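Local structure of lipase-esterase related protein (Clostridium acetobutylicum, 3E0X) at residues N72-S77 with I86-Y91; I97-A102 with I189-I194; L19-G24 with K37-Y42; D182-I187 with S207-K212. The protein is of unknown biochemical function but has the alpha/beta hydrolase fold and is probably a hydrolase of the lipase and esterase kind. One frame throughout, in Å; residues are numbered along the deposited sequence.

Interaction 1 (N72-S77 with I86-Y91). With OXE (ortho-xylene), chain C.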
loop_
_atom_site.group_PDB
_atom_site.type_symbol
_atom_site.label_atom_id
_atom_site.label_comp_id
_atom_site.label_asym_id
_atom_site.label_seq_id
_atom_site.Cartn_x
_atom_site.Cartn_y
_atom_site.Cartn_z
ATOM N N ASN A 72 -5.622 14.136 -4.752
ATOM C CA ASN A 72 -5.136 15.504 -4.978
ATOM C C ASN A 72 -3.752 15.489 -5.606
ATOM O O ASN A 72 -3.472 16.258 -6.534
ATOM C CB ASN A 72 -5.165 16.260 -3.647
ATOM C CG ASN A 72 -4.620 17.654 -3.739
ATOM O OD1 ASN A 72 -5.034 18.429 -4.602
ATOM N ND2 ASN A 72 -3.706 17.999 -2.826
ATOM N N PHE A 73 -2.889 14.597 -5.129
ATOM C CA PHE A 73 -1.541 14.466 -5.689
ATOM C C PHE A 73 -1.630 14.043 -7.164
ATOM O O PHE A 73 -0.991 14.635 -8.038
ATOM C CB PHE A 73 -0.719 13.423 -4.886
ATOM C CG PHE A 73 0.691 13.280 -5.366
ATOM C CD1 PHE A 73 1.693 14.121 -4.876
ATOM C CD2 PHE A 73 1.018 12.341 -6.358
ATOM C CE1 PHE A 73 3.009 14.001 -5.356
ATOM C CE2 PHE A 73 2.319 12.216 -6.813
ATOM C CZ PHE A 73 3.312 13.053 -6.324
ATOM N N ILE A 74 -2.379 12.989 -7.447
ATOM C CA ILE A 74 -2.446 12.517 -8.826
ATOM C C ILE A 74 -2.922 13.629 -9.783
ATOM O O ILE A 74 -2.335 13.858 -10.856
ATOM C CB ILE A 74 -3.371 11.310 -8.939
ATOM C CG1 ILE A 74 -2.744 10.124 -8.203
ATOM C CG2 ILE A 74 -3.650 10.973 -10.401
ATOM C CD1 ILE A 74 -3.754 8.977 -7.885
ATOM N N THR A 75 -3.974 14.329 -9.384
ATOM C CA THR A 75 -4.593 15.304 -10.256
ATOM C C THR A 75 -3.722 16.534 -10.432
ATOM O O THR A 75 -3.678 17.117 -11.531
ATOM C CB THR A 75 -5.974 15.664 -9.684
ATOM O OG1 THR A 75 -6.786 14.493 -9.724
ATOM C CG2 THR A 75 -6.665 16.764 -10.511
ATOM N N ASN A 76 -2.983 16.902 -9.382
ATOM C CA ASN A 76 -2.355 18.224 -9.328
ATOM C C ASN A 76 -0.835 18.285 -9.325
ATOM O O ASN A 76 -0.286 19.323 -9.663
ATOM C CB ASN A 76 -2.926 19.040 -8.160
ATOM C CG ASN A 76 -4.397 19.312 -8.327
ATOM O OD1 ASN A 76 -4.826 19.955 -9.302
ATOM N ND2 ASN A 76 -5.191 18.809 -7.396
ATOM N N SER A 77 -0.139 17.200 -8.978
ATOM C CA SER A 77 1.326 17.211 -8.986
ATOM C C SER A 77 1.846 17.342 -10.405
ATOM O O SER A 77 1.283 16.748 -11.356
ATOM C CB SER A 77 1.894 15.934 -8.371
ATOM O OG SER A 77 3.313 15.916 -8.452
ATOM N N ILE A 86 -1.249 5.661 -15.558
ATOM C CA ILE A 86 -0.813 5.453 -14.176
ATOM C C ILE A 86 -1.364 4.150 -13.607
ATOM O O ILE A 86 -2.583 3.902 -13.661
ATOM C CB ILE A 86 -1.213 6.646 -13.260
ATOM C CG1 ILE A 86 -0.628 7.949 -13.792
ATOM C CG2 ILE A 86 -0.712 6.433 -11.842
ATOM C CD1 ILE A 86 -1.185 9.203 -13.111
ATOM N N THR A 87 -0.458 3.332 -13.059
ATOM C CA THR A 87 -0.835 2.179 -12.246
ATOM C C THR A 87 -0.515 2.497 -10.805
ATOM O O THR A 87 0.592 2.934 -10.499
ATOM C CB THR A 87 -0.062 0.904 -12.675
ATOM O OG1 THR A 87 -0.362 0.621 -14.047
ATOM C CG2 THR A 87 -0.452 -0.302 -11.816
ATOM N N LEU A 88 -1.498 2.319 -9.936
ATOM C CA LEU A 88 -1.284 2.527 -8.514
ATOM C C LEU A 88 -0.877 1.213 -7.878
ATOM O O LEU A 88 -1.449 0.159 -8.179
ATOM C CB LEU A 88 -2.568 3.018 -7.831
ATOM C CG LEU A 88 -3.233 4.247 -8.436
ATOM C CD1 LEU A 88 -4.500 4.556 -7.604
ATOM C CD2 LEU A 88 -2.279 5.430 -8.476
ATOM N N ILE A 89 0.134 1.279 -7.014
ATOM C CA ILE A 89 0.643 0.124 -6.284
ATOM C C ILE A 89 0.508 0.462 -4.810
ATOM O O ILE A 89 1.248 1.320 -4.336
ATOM C CB ILE A 89 2.167 -0.077 -6.601
ATOM C CG1 ILE A 89 2.420 -0.200 -8.116
ATOM C CG2 ILE A 89 2.731 -1.251 -5.814
ATOM C CD1 ILE A 89 1.875 -1.456 -8.746
ATOM N N GLY A 90 -0.420 -0.176 -4.106
ATOM C CA GLY A 90 -0.642 0.150 -2.711
ATOM C C GLY A 90 -0.341 -1.032 -1.815
ATOM O O GLY A 90 -0.834 -2.136 -2.058
ATOM N N TYR A 91 0.449 -0.790 -0.772
ATOM C CA TYR A 91 0.813 -1.841 0.167
ATOM C C TYR A 91 0.133 -1.658 1.511
ATOM O O TYR A 91 0.107 -0.542 2.015
ATOM C CB TYR A 91 2.334 -1.736 0.394
ATOM C CG TYR A 91 2.885 -2.483 1.594
ATOM C CD1 TYR A 91 2.675 -3.860 1.763
ATOM C CD2 TYR A 91 3.621 -1.809 2.569
ATOM C CE1 TYR A 91 3.208 -4.568 2.859
ATOM C CE2 TYR A 91 4.130 -2.490 3.697
ATOM C CZ TYR A 91 3.937 -3.866 3.828
ATOM O OH TYR A 91 4.459 -4.546 4.905
HETATM C C1 OXE C . 2.240 -2.972 8.461
HETATM C C2 OXE C . 3.281 -2.234 7.711
HETATM C C3 OXE C . 4.616 -2.319 8.103
HETATM C C4 OXE C . 4.942 -3.124 9.199
HETATM C C5 OXE C . 3.965 -3.819 9.921
HETATM C C6 OXE C . 2.610 -3.760 9.553
HETATM C "C1'" OXE C . 0.807 -2.883 8.000
HETATM C "C2'" OXE C . 2.885 -1.383 6.544
#
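Near the end of the helix that sets I74 against I86 and L88, the side-chain amide of N76 reaches one turn back and donates from ND2 to OD1 of N72 over 2.8 Å. This bond is bent, with 133° at the hydrogen, and the donor is tilted from the plane of the N72 amide. ND2 also lies 3.2 Å from the backbone O of N72, a weak second bond to an oxygen that already accepts the backbone N of N76. S77 leaves helical geometry just afterwards, and its CB settles over the centre of the F73 ring. On the inward side I74 sends both branches to the strand. Its CD1 meets CD2 of L88 tip to tip at 3.9 Å, while CG2 slides past CD1 of I86 at 4.1 Å, the two side chains running in opposite directions. This is the helix-on-sheet layer of an alpha/beta hydrolase: helix 63-76 covers strand 86-91, with V101 and L20 filling in round I74. The strand ends with G90 and Y91, and S92 follows, part of a GxSxG pattern consistent with a nucleophile elbow. The ring of Y91 approaches the bound ortho-xylene obliquely, CE2 lying 3.3 Å from the methyl C2'. The hydroxyl OH of Y91 is hydrogen-bonded to the backbone O of H227, another residue of the ligand pocket.

Interaction 2 (I97-A102 with I189-I194)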
loop_
_atom_site.group_PDB
_atom_site.type_symbol
_atom_site.label_atom_id
_atom_site.label_comp_id
_atom_site.label_asym_id
_atom_site.label_seq_id
_atom_site.Cartn_x
_atom_site.Cartn_y
_atom_site.Cartn_z
ATOM N N ILE A 97 -6.168 2.272 0.270
ATOM C CA ILE A 97 -6.130 3.640 -0.277
ATOM C C ILE A 97 -6.251 3.603 -1.807
ATOM O O ILE A 97 -7.038 4.385 -2.390
ATOM C CB ILE A 97 -4.856 4.395 0.176
ATOM C CG1 ILE A 97 -4.914 4.637 1.684
ATOM C CG2 ILE A 97 -4.716 5.704 -0.594
ATOM C CD1 ILE A 97 -3.556 5.026 2.267
ATOM N N VAL A 98 -5.493 2.714 -2.461
ATOM C CA VAL A 98 -5.511 2.727 -3.930
ATOM C C VAL A 98 -6.840 2.204 -4.478
ATOM O O VAL A 98 -7.285 2.650 -5.546
ATOM C CB VAL A 98 -4.280 2.067 -4.602
ATOM C CG1 VAL A 98 -3.018 2.808 -4.156
ATOM C CG2 VAL A 98 -4.186 0.558 -4.244
ATOM N N LEU A 99 -7.488 1.279 -3.752
ATOM C CA LEU A 99 -8.846 0.891 -4.126
ATOM C C LEU A 99 -9.791 2.100 -4.005
ATOM O O LEU A 99 -10.655 2.335 -4.877
ATOM C CB LEU A 99 -9.300 -0.268 -3.242
ATOM C CG LEU A 99 -8.528 -1.581 -3.466
ATOM C CD1 LEU A 99 -8.837 -2.570 -2.332
ATOM C CD2 LEU A 99 -8.852 -2.184 -4.847
ATOM N N GLY A 100 -9.635 2.883 -2.937
ATOM C CA GLY A 100 -10.463 4.081 -2.778
ATOM C C GLY A 100 -10.210 5.108 -3.884
ATOM O O GLY A 100 -11.131 5.776 -4.368
ATOM N N VAL A 101 -8.951 5.244 -4.296
ATOM C CA VAL A 101 -8.608 6.164 -5.399
ATOM C C VAL A 101 -9.214 5.689 -6.721
ATOM O O VAL A 101 -9.718 6.508 -7.513
ATOM C CB VAL A 101 -7.088 6.392 -5.523
ATOM C CG1 VAL A 101 -6.791 7.309 -6.710
ATOM C CG2 VAL A 101 -6.598 7.041 -4.236
ATOM N N ALA A 102 -9.201 4.380 -6.946
ATOM C CA ALA A 102 -9.836 3.840 -8.151
ATOM C C ALA A 102 -11.297 4.303 -8.213
ATOM O O ALA A 102 -11.804 4.630 -9.286
ATOM C CB ALA A 102 -9.767 2.318 -8.141
ATOM N N ILE A 189 -11.833 -0.212 -13.631
ATOM C CA ILE A 189 -10.509 -0.542 -14.169
ATOM C C ILE A 189 -10.010 -1.859 -13.598
ATOM O O ILE A 189 -10.571 -2.358 -12.613
ATOM C CB ILE A 189 -9.496 0.586 -13.854
ATOM C CG1 ILE A 189 -9.459 0.871 -12.348
ATOM C CG2 ILE A 189 -9.833 1.868 -14.695
ATOM C CD1 ILE A 189 -8.380 1.893 -11.977
ATOM N N PRO A 190 -8.969 -2.448 -14.225
ATOM C CA PRO A 190 -8.411 -3.723 -13.704
ATOM C C PRO A 190 -7.731 -3.559 -12.339
ATOM O O PRO A 190 -7.044 -2.563 -12.065
ATOM C CB PRO A 190 -7.412 -4.155 -14.779
ATOM C CG PRO A 190 -7.800 -3.323 -16.046
ATOM C CD PRO A 190 -8.327 -2.016 -15.486
ATOM N N VAL A 191 -7.951 -4.549 -11.479
ATOM C CA VAL A 191 -7.360 -4.566 -10.138
ATOM C C VAL A 191 -6.689 -5.903 -9.933
ATOM O O VAL A 191 -7.276 -6.938 -10.262
ATOM C CB VAL A 191 -8.468 -4.419 -9.058
ATOM C CG1 VAL A 191 -7.895 -4.616 -7.648
ATOM C CG2 VAL A 191 -9.114 -3.044 -9.138
ATOM N N LYS A 192 -5.455 -5.886 -9.427
ATOM C CA LYS A 192 -4.795 -7.152 -9.070
ATOM C C LYS A 192 -4.445 -7.138 -7.596
ATOM O O LYS A 192 -3.922 -6.139 -7.109
ATOM C CB LYS A 192 -3.502 -7.401 -9.872
ATOM C CG LYS A 192 -2.781 -8.682 -9.509
ATOM C CD LYS A 192 -1.764 -9.057 -10.558
ATOM C CE LYS A 192 -1.181 -10.415 -10.230
ATOM N NZ LYS A 192 -0.214 -10.861 -11.281
ATOM N N ALA A 193 -4.743 -8.228 -6.893
ATOM C CA ALA A 193 -4.353 -8.358 -5.496
ATOM C C ALA A 193 -3.194 -9.357 -5.441
ATOM O O ALA A 193 -3.234 -10.386 -6.139
ATOM C CB ALA A 193 -5.521 -8.844 -4.668
ATOM N N ILE A 194 -2.175 -9.070 -4.618
ATOM C CA ILE A 194 -0.993 -9.940 -4.457
ATOM C C ILE A 194 -0.787 -10.080 -2.956
ATOM O O ILE A 194 -0.754 -9.073 -2.255
ATOM C CB ILE A 194 0.278 -9.297 -5.071
ATOM C CG1 ILE A 194 0.105 -9.097 -6.573
ATOM C CG2 ILE A 194 1.498 -10.191 -4.809
ATOM C CD1 ILE A 194 1.193 -8.196 -7.163
#
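L99 and V191 make the closer half of this contact, their side chains crossing at about a right angle so that CD2 of L99 comes 3.8 Å from CG1 of V191. The valine branch that touches is the one anti to its own backbone N (chi1 173°), which carries CG1 toward the helix. I210 packs against both residues, bringing helix 204-213 up to the junction of helix 93-102 and strand 191-196. At the other end, A102 and I189 meet more loosely: CB of A102 is 4.1 Å from CD1 of I189. I189 belongs to the run of chain leading into the strand and is partly exposed, whereas the other three touching residues are buried. Its CG1 takes the crowded position between backbone N and carbonyl carbon (chi1 55°), and the extended chain beyond it puts CD1 against the alanine; the same side chain also rests on V109. Helix 93-102, which follows strand 86-91 in the alpha/beta hydrolase fold, thus also packs against a strand far along the chain. On the far side of strand 191-196, K192 points its NZ into a salt bridge with E240. Only methyl groups meet, so the fit between helix and strand depends on shape and the exclusion of water, while the strand is held in the sheet by its own backbone bonds to the neighbouring strands.

Interaction 3 (L19-G24 with K37-Y42)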
loop_
_atom_site.group_PDB
_atom_site.type_symbol
_atom_site.label_atom_id
_atom_site.label_comp_id
_atom_site.label_asym_id
_atom_site.label_seq_id
_atom_site.Cartn_x
_atom_site.Cartn_y
_atom_site.Cartn_z
ATOM N N LEU A 19 4.212 4.222 -12.463
ATOM C CA LEU A 19 3.784 3.461 -11.306
ATOM C C LEU A 19 3.856 4.386 -10.120
ATOM O O LEU A 19 4.929 4.947 -9.808
ATOM C CB LEU A 19 4.713 2.276 -11.085
ATOM C CG LEU A 19 4.963 1.279 -12.220
ATOM C CD1 LEU A 19 5.838 0.078 -11.770
ATOM C CD2 LEU A 19 3.691 0.783 -12.835
ATOM N N LEU A 20 2.720 4.561 -9.455
ATOM C CA LEU A 20 2.669 5.408 -8.266
ATOM C C LEU A 20 2.489 4.474 -7.061
ATOM O O LEU A 20 1.470 3.782 -6.951
ATOM C CB LEU A 20 1.504 6.406 -8.390
ATOM C CG LEU A 20 1.313 7.346 -7.203
ATOM C CD1 LEU A 20 2.510 8.212 -6.949
ATOM C CD2 LEU A 20 0.097 8.224 -7.404
ATOM N N PHE A 21 3.492 4.463 -6.174
ATOM C CA PHE A 21 3.542 3.553 -5.032
ATOM C C PHE A 21 3.041 4.252 -3.794
ATOM O O PHE A 21 3.528 5.346 -3.447
ATOM C CB PHE A 21 4.991 3.110 -4.764
ATOM C CG PHE A 21 5.632 2.324 -5.903
ATOM C CD1 PHE A 21 5.831 0.941 -5.790
ATOM C CD2 PHE A 21 6.094 2.961 -7.063
ATOM C CE1 PHE A 21 6.458 0.209 -6.822
ATOM C CE2 PHE A 21 6.721 2.244 -8.076
ATOM C CZ PHE A 21 6.911 0.887 -7.973
ATOM N N VAL A 22 2.142 3.580 -3.079
ATOM C CA VAL A 22 1.562 4.104 -1.857
ATOM C C VAL A 22 1.812 3.096 -0.737
ATOM O O VAL A 22 1.307 1.962 -0.769
ATOM C CB VAL A 22 0.043 4.303 -2.008
ATOM C CG1 VAL A 22 -0.540 4.824 -0.714
ATOM C CG2 VAL A 22 -0.267 5.248 -3.164
ATOM N N HIS A 23 2.554 3.544 0.271
ATOM C CA HIS A 23 2.976 2.672 1.364
ATOM C C HIS A 23 1.836 2.436 2.360
ATOM O O HIS A 23 0.710 2.909 2.175
ATOM C CB HIS A 23 4.182 3.302 2.067
ATOM C CG HIS A 23 3.826 4.534 2.822
ATOM N ND1 HIS A 23 4.064 5.820 2.367
ATOM C CD2 HIS A 23 3.208 4.668 4.015
ATOM C CE1 HIS A 23 3.633 6.686 3.275
ATOM N NE2 HIS A 23 3.082 6.009 4.266
ATOM N N GLY A 24 2.163 1.736 3.439
ATOM C CA GLY A 24 1.146 1.287 4.386
ATOM C C GLY A 24 1.292 1.859 5.784
ATOM O O GLY A 24 1.920 2.911 6.004
ATOM N N LYS A 37 13.805 -1.931 -7.100
ATOM C CA LYS A 37 14.968 -2.427 -7.848
ATOM C C LYS A 37 14.609 -3.268 -9.089
ATOM O O LYS A 37 15.438 -3.421 -10.005
ATOM C CB LYS A 37 15.911 -3.223 -6.927
ATOM C CG LYS A 37 16.466 -2.426 -5.766
ATOM C CD LYS A 37 17.300 -3.349 -4.880
ATOM C CE LYS A 37 18.017 -2.574 -3.795
ATOM N NZ LYS A 37 18.781 -3.507 -2.936
ATOM N N TYR A 38 13.388 -3.807 -9.131
ATOM C CA TYR A 38 12.967 -4.742 -10.189
ATOM C C TYR A 38 11.985 -4.083 -11.158
ATOM O O TYR A 38 11.480 -4.723 -12.087
ATOM C CB TYR A 38 12.370 -6.029 -9.564
ATOM C CG TYR A 38 13.362 -6.678 -8.618
ATOM C CD1 TYR A 38 14.391 -7.485 -9.117
ATOM C CD2 TYR A 38 13.322 -6.437 -7.242
ATOM C CE1 TYR A 38 15.354 -8.054 -8.249
ATOM C CE2 TYR A 38 14.279 -6.997 -6.379
ATOM C CZ TYR A 38 15.286 -7.804 -6.898
ATOM O OH TYR A 38 16.238 -8.390 -6.078
ATOM N N LEU A 39 11.755 -2.790 -10.948
ATOM C CA LEU A 39 10.777 -2.039 -11.751
ATOM C C LEU A 39 11.405 -0.828 -12.442
ATOM O O LEU A 39 10.725 0.170 -12.742
ATOM C CB LEU A 39 9.604 -1.631 -10.864
ATOM C CG LEU A 39 8.789 -2.825 -10.353
ATOM C CD1 LEU A 39 7.799 -2.435 -9.256
ATOM C CD2 LEU A 39 8.076 -3.513 -11.535
ATOM N N GLU A 40 12.708 -0.926 -12.707
ATOM C CA GLU A 40 13.504 0.188 -13.238
ATOM C C GLU A 40 13.156 0.601 -14.648
ATOM O O GLU A 40 13.524 1.709 -15.072
ATOM C CB GLU A 40 14.997 -0.145 -13.133
ATOM C CG GLU A 40 15.512 0.053 -11.752
ATOM C CD GLU A 40 17.012 -0.054 -11.672
ATOM O OE1 GLU A 40 17.690 0.320 -12.660
ATOM O OE2 GLU A 40 17.497 -0.500 -10.606
ATOM N N ASP A 41 12.419 -0.239 -15.369
ATOM C CA ASP A 41 12.016 0.082 -16.735
ATOM C C ASP A 41 10.792 0.998 -16.773
ATOM O O ASP A 41 10.369 1.455 -17.851
ATOM C CB ASP A 41 11.733 -1.193 -17.555
ATOM C CG ASP A 41 13.014 -1.888 -18.038
ATOM O OD1 ASP A 41 14.035 -1.200 -18.222
ATOM O OD2 ASP A 41 13.001 -3.125 -18.250
ATOM N N TYR A 42 10.218 1.249 -15.598
ATOM C CA TYR A 42 9.014 2.067 -15.493
ATOM C C TYR A 42 9.281 3.402 -14.820
ATOM O O TYR A 42 10.317 3.604 -14.191
ATOM C CB TYR A 42 7.961 1.304 -14.713
ATOM C CG TYR A 42 7.748 -0.099 -15.219
ATOM C CD1 TYR A 42 7.400 -0.343 -16.552
ATOM C CD2 TYR A 42 7.910 -1.192 -14.375
ATOM C CE1 TYR A 42 7.204 -1.639 -17.023
ATOM C CE2 TYR A 42 7.712 -2.484 -14.827
ATOM C CZ TYR A 42 7.360 -2.705 -16.147
ATOM O OH TYR A 42 7.167 -4.005 -16.548
#
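The loop 37-42 reaches L19 and F21 of the strand through two of its residues, L39 and Y42. It starts with K37, whose NZ forms a salt bridge with E34 and whose CB lies over one face of the Y38 ring, toward the rim. Y38 turns to helix 234-242, where it meets A234, K235 and A238. Next comes L39: chi1 of -66° sets CG beside the backbone N and, with the extended chi2, carries CD1 to the strand. This methyl lies in the plane of the F21 ring at the edge, 3.7 Å from CZ, and 4.1 Å from CD1 of L19. The F21 ring in turn meets F32 edge-to-face. In the alpha/beta hydrolase fold this loop links strand 18-22 to its parallel neighbour 43-47; beyond strand 18-22 the chain continues through H23 to G24, which touches the bound ortho-xylene, and such a His-Gly pair leads to the oxyanion hole in many relatives. E40 and D41, both exposed, form the corners of a type I turn that is closed by Y42 N on L39 O at 3.1 Å. Y42 ends the loop beside L19: the leucine CD1 is 3.8 Å from CB of Y42 and 3.6 Å from CD2 of its ring, which it approaches obliquely. The tyrosine was modelled in two conformers, so the ring contact is less certain.

Interaction 4 (D182-I187 with S207-K212)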
loop_
_atom_site.group_PDB
_atom_site.type_symbol
_atom_site.label_atom_id
_atom_site.label_comp_id
_atom_site.label_asym_id
_atom_site.label_seq_id
_atom_site.Cartn_x
_atom_site.Cartn_y
_atom_site.Cartn_z
ATOM N N ASP A 182 -18.390 -2.938 -0.191
ATOM C CA ASP A 182 -19.630 -2.866 -0.974
ATOM C C ASP A 182 -19.530 -1.853 -2.117
ATOM O O ASP A 182 -20.476 -1.674 -2.889
ATOM C CB ASP A 182 -20.860 -2.671 -0.070
ATOM C CG ASP A 182 -20.925 -1.313 0.598
ATOM O OD1 ASP A 182 -20.098 -0.418 0.325
ATOM O OD2 ASP A 182 -21.841 -1.133 1.449
ATOM N N ASN A 183 -18.371 -1.203 -2.245
ATOM C CA ASN A 183 -18.117 -0.319 -3.386
ATOM C C ASN A 183 -17.166 -0.909 -4.417
ATOM O O ASN A 183 -17.000 -0.336 -5.504
ATOM C CB ASN A 183 -17.612 1.041 -2.929
ATOM C CG ASN A 183 -18.725 1.943 -2.477
ATOM O OD1 ASN A 183 -18.719 2.419 -1.351
ATOM N ND2 ASN A 183 -19.720 2.148 -3.343
ATOM N N LEU A 184 -16.544 -2.039 -4.088
ATOM C CA LEU A 184 -15.568 -2.651 -5.004
ATOM C C LEU A 184 -16.170 -2.946 -6.369
ATOM O O LEU A 184 -15.503 -2.794 -7.391
ATOM C CB LEU A 184 -14.972 -3.931 -4.417
ATOM C CG LEU A 184 -14.057 -3.785 -3.186
ATOM C CD1 LEU A 184 -13.704 -5.155 -2.623
ATOM C CD2 LEU A 184 -12.829 -2.927 -3.523
ATOM N N LYS A 185 -17.451 -3.327 -6.382
ATOM C CA LYS A 185 -18.153 -3.620 -7.637
ATOM C C LYS A 185 -18.235 -2.424 -8.570
ATOM O O LYS A 185 -18.529 -2.598 -9.762
ATOM C CB LYS A 185 -19.565 -4.121 -7.347
ATOM C CG LYS A 185 -20.492 -3.119 -6.675
ATOM C CD LYS A 185 -21.956 -3.530 -6.862
ATOM C CE LYS A 185 -22.851 -2.323 -6.757
ATOM N NZ LYS A 185 -24.240 -2.601 -7.242
ATOM N N ASN A 186 -17.998 -1.231 -8.038
ATOM C CA ASN A 186 -18.077 -0.003 -8.828
ATOM C C ASN A 186 -16.752 0.394 -9.472
ATOM O O ASN A 186 -16.693 1.390 -10.179
ATOM C CB ASN A 186 -18.612 1.142 -7.950
ATOM C CG ASN A 186 -20.030 0.881 -7.451
ATOM O OD1 ASN A 186 -20.335 1.054 -6.262
ATOM N ND2 ASN A 186 -20.891 0.435 -8.348
ATOM N N ILE A 187 -15.694 -0.376 -9.223
ATOM C CA ILE A 187 -14.410 -0.079 -9.845
ATOM C C ILE A 187 -14.440 -0.548 -11.299
ATOM O O ILE A 187 -14.675 -1.736 -11.564
ATOM C CB ILE A 187 -13.245 -0.733 -9.081
ATOM C CG1 ILE A 187 -13.083 -0.053 -7.709
ATOM C CG2 ILE A 187 -11.956 -0.629 -9.905
ATOM C CD1 ILE A 187 -12.094 -0.743 -6.746
ATOM N N SER A 207 -7.874 -10.439 0.227
ATOM C CA SER A 207 -7.523 -10.346 -1.189
ATOM C C SER A 207 -8.493 -11.151 -2.053
ATOM O O SER A 207 -8.799 -10.763 -3.199
ATOM C CB SER A 207 -6.079 -10.779 -1.394
ATOM O OG SER A 207 -5.183 -9.728 -1.018
ATOM N N GLU A 208 -8.993 -12.258 -1.501
ATOM C CA GLU A 208 -10.015 -13.041 -2.221
ATOM C C GLU A 208 -11.306 -12.220 -2.405
ATOM O O GLU A 208 -11.996 -12.341 -3.422
ATOM C CB GLU A 208 -10.300 -14.371 -1.509
ATOM C CG GLU A 208 -9.143 -15.360 -1.594
ATOM C CD GLU A 208 -9.112 -16.212 -2.873
ATOM O OE1 GLU A 208 -9.847 -15.899 -3.840
ATOM O OE2 GLU A 208 -8.337 -17.204 -2.919
ATOM N N ILE A 209 -11.656 -11.409 -1.416
ATOM C CA ILE A 209 -12.830 -10.551 -1.548
ATOM C C ILE A 209 -12.614 -9.521 -2.669
ATOM O O ILE A 209 -13.512 -9.267 -3.472
ATOM C CB ILE A 209 -13.196 -9.868 -0.194
ATOM C CG1 ILE A 209 -13.795 -10.905 0.781
ATOM C CG2 ILE A 209 -14.140 -8.720 -0.417
ATOM C CD1 ILE A 209 -13.852 -10.403 2.168
ATOM N N ILE A 210 -11.413 -8.946 -2.756
ATOM C CA ILE A 210 -11.149 -7.995 -3.851
ATOM C C ILE A 210 -11.360 -8.684 -5.216
ATOM O O ILE A 210 -12.035 -8.142 -6.119
ATOM C CB ILE A 210 -9.714 -7.413 -3.749
ATOM C CG1 ILE A 210 -9.598 -6.551 -2.501
ATOM C CG2 ILE A 210 -9.338 -6.620 -5.049
ATOM C CD1 ILE A 210 -8.151 -6.223 -2.130
ATOM N N LYS A 211 -10.802 -9.885 -5.355
ATOM C CA LYS A 211 -10.935 -10.640 -6.609
ATOM C C LYS A 211 -12.407 -10.921 -6.892
ATOM O O LYS A 211 -12.866 -10.778 -8.031
ATOM C CB LYS A 211 -10.143 -11.941 -6.548
ATOM C CG LYS A 211 -10.384 -12.879 -7.734
ATOM C CD LYS A 211 -9.452 -12.557 -8.880
ATOM C CE LYS A 211 -9.745 -13.431 -10.092
ATOM N NZ LYS A 211 -10.959 -12.920 -10.800
ATOM N N LYS A 212 -13.162 -11.301 -5.864
ATOM C CA LYS A 212 -14.575 -11.647 -6.066
ATOM C C LYS A 212 -15.403 -10.450 -6.523
ATOM O O LYS A 212 -16.291 -10.595 -7.377
ATOM C CB LYS A 212 -15.159 -12.192 -4.762
ATOM C CG LYS A 212 -16.614 -12.594 -4.875
ATOM C CD LYS A 212 -17.152 -13.169 -3.577
ATOM C CE LYS A 212 -17.136 -12.136 -2.447
ATOM N NZ LYS A 212 -17.910 -12.602 -1.249
#
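The chain at 182-187 comes nearest helix 204-213 at L184 and I210, whose CA atoms are 7.0 Å apart. It is coiled tightly there, with N186 N bonded to N183 O at 2.9 Å and I187 N to L184 O at 3.0 Å. Opposite it, 207-212 is regular helix, its K212 N bonded to E208 O at 2.9 Å. A single methyl makes the contact. A chi1 of -68° and an extended chi2 together carry CD1 of L184 to the helix backbone, 4.0 Å from CA of I210. The same CD1 lies 4.2 Å from CG2 of I209 and 4.3 Å from CG1 of I210, so it sits where the two isoleucines branch from the helix, against backbone as much as side chain. The helix belongs to the beta-alpha-beta crossover that joins strand 191-196 to strand 217-222 at the edge of the alpha/beta hydrolase sheet, and S207 leans on A193 and V195 of the first of these strands. On the loop's other side, N183 ND2 donates to N186 OD1 over 3.2 Å. That bond is nearly straight, 160° at the hydrogen, and lies in the plane of both amides, so it fixes how the two side chains are turned. I187 goes to helix 93-102, touching L99, A102 and the following L103, while L184 also meets A119 and I209 meets R120.

Overall arrangement
All four contacts are apolar between their segments. Interactions 1, 2 and 3 are buried on the same central sheet, whereas interaction 4 is a buried patch nearer the periphery, farthest from the chain centre, with polar and charged residues around its few buried groups. Interaction 3 lies on strand 18-22, which is probably hydrogen-bonded to strand 86-91 of interaction 1 through I89 with L20 and V22. Interaction 2 joins interaction 1 where V98 and V101 pack on L88, and interaction 4 through helix 204-213. Interaction 3 brings in aromatic rings and a turn with exposed acids, whereas interactions 1, 2 and 4 join their segments through aliphatic side chains. Interaction 4 touches neither interaction 1 nor interaction 3.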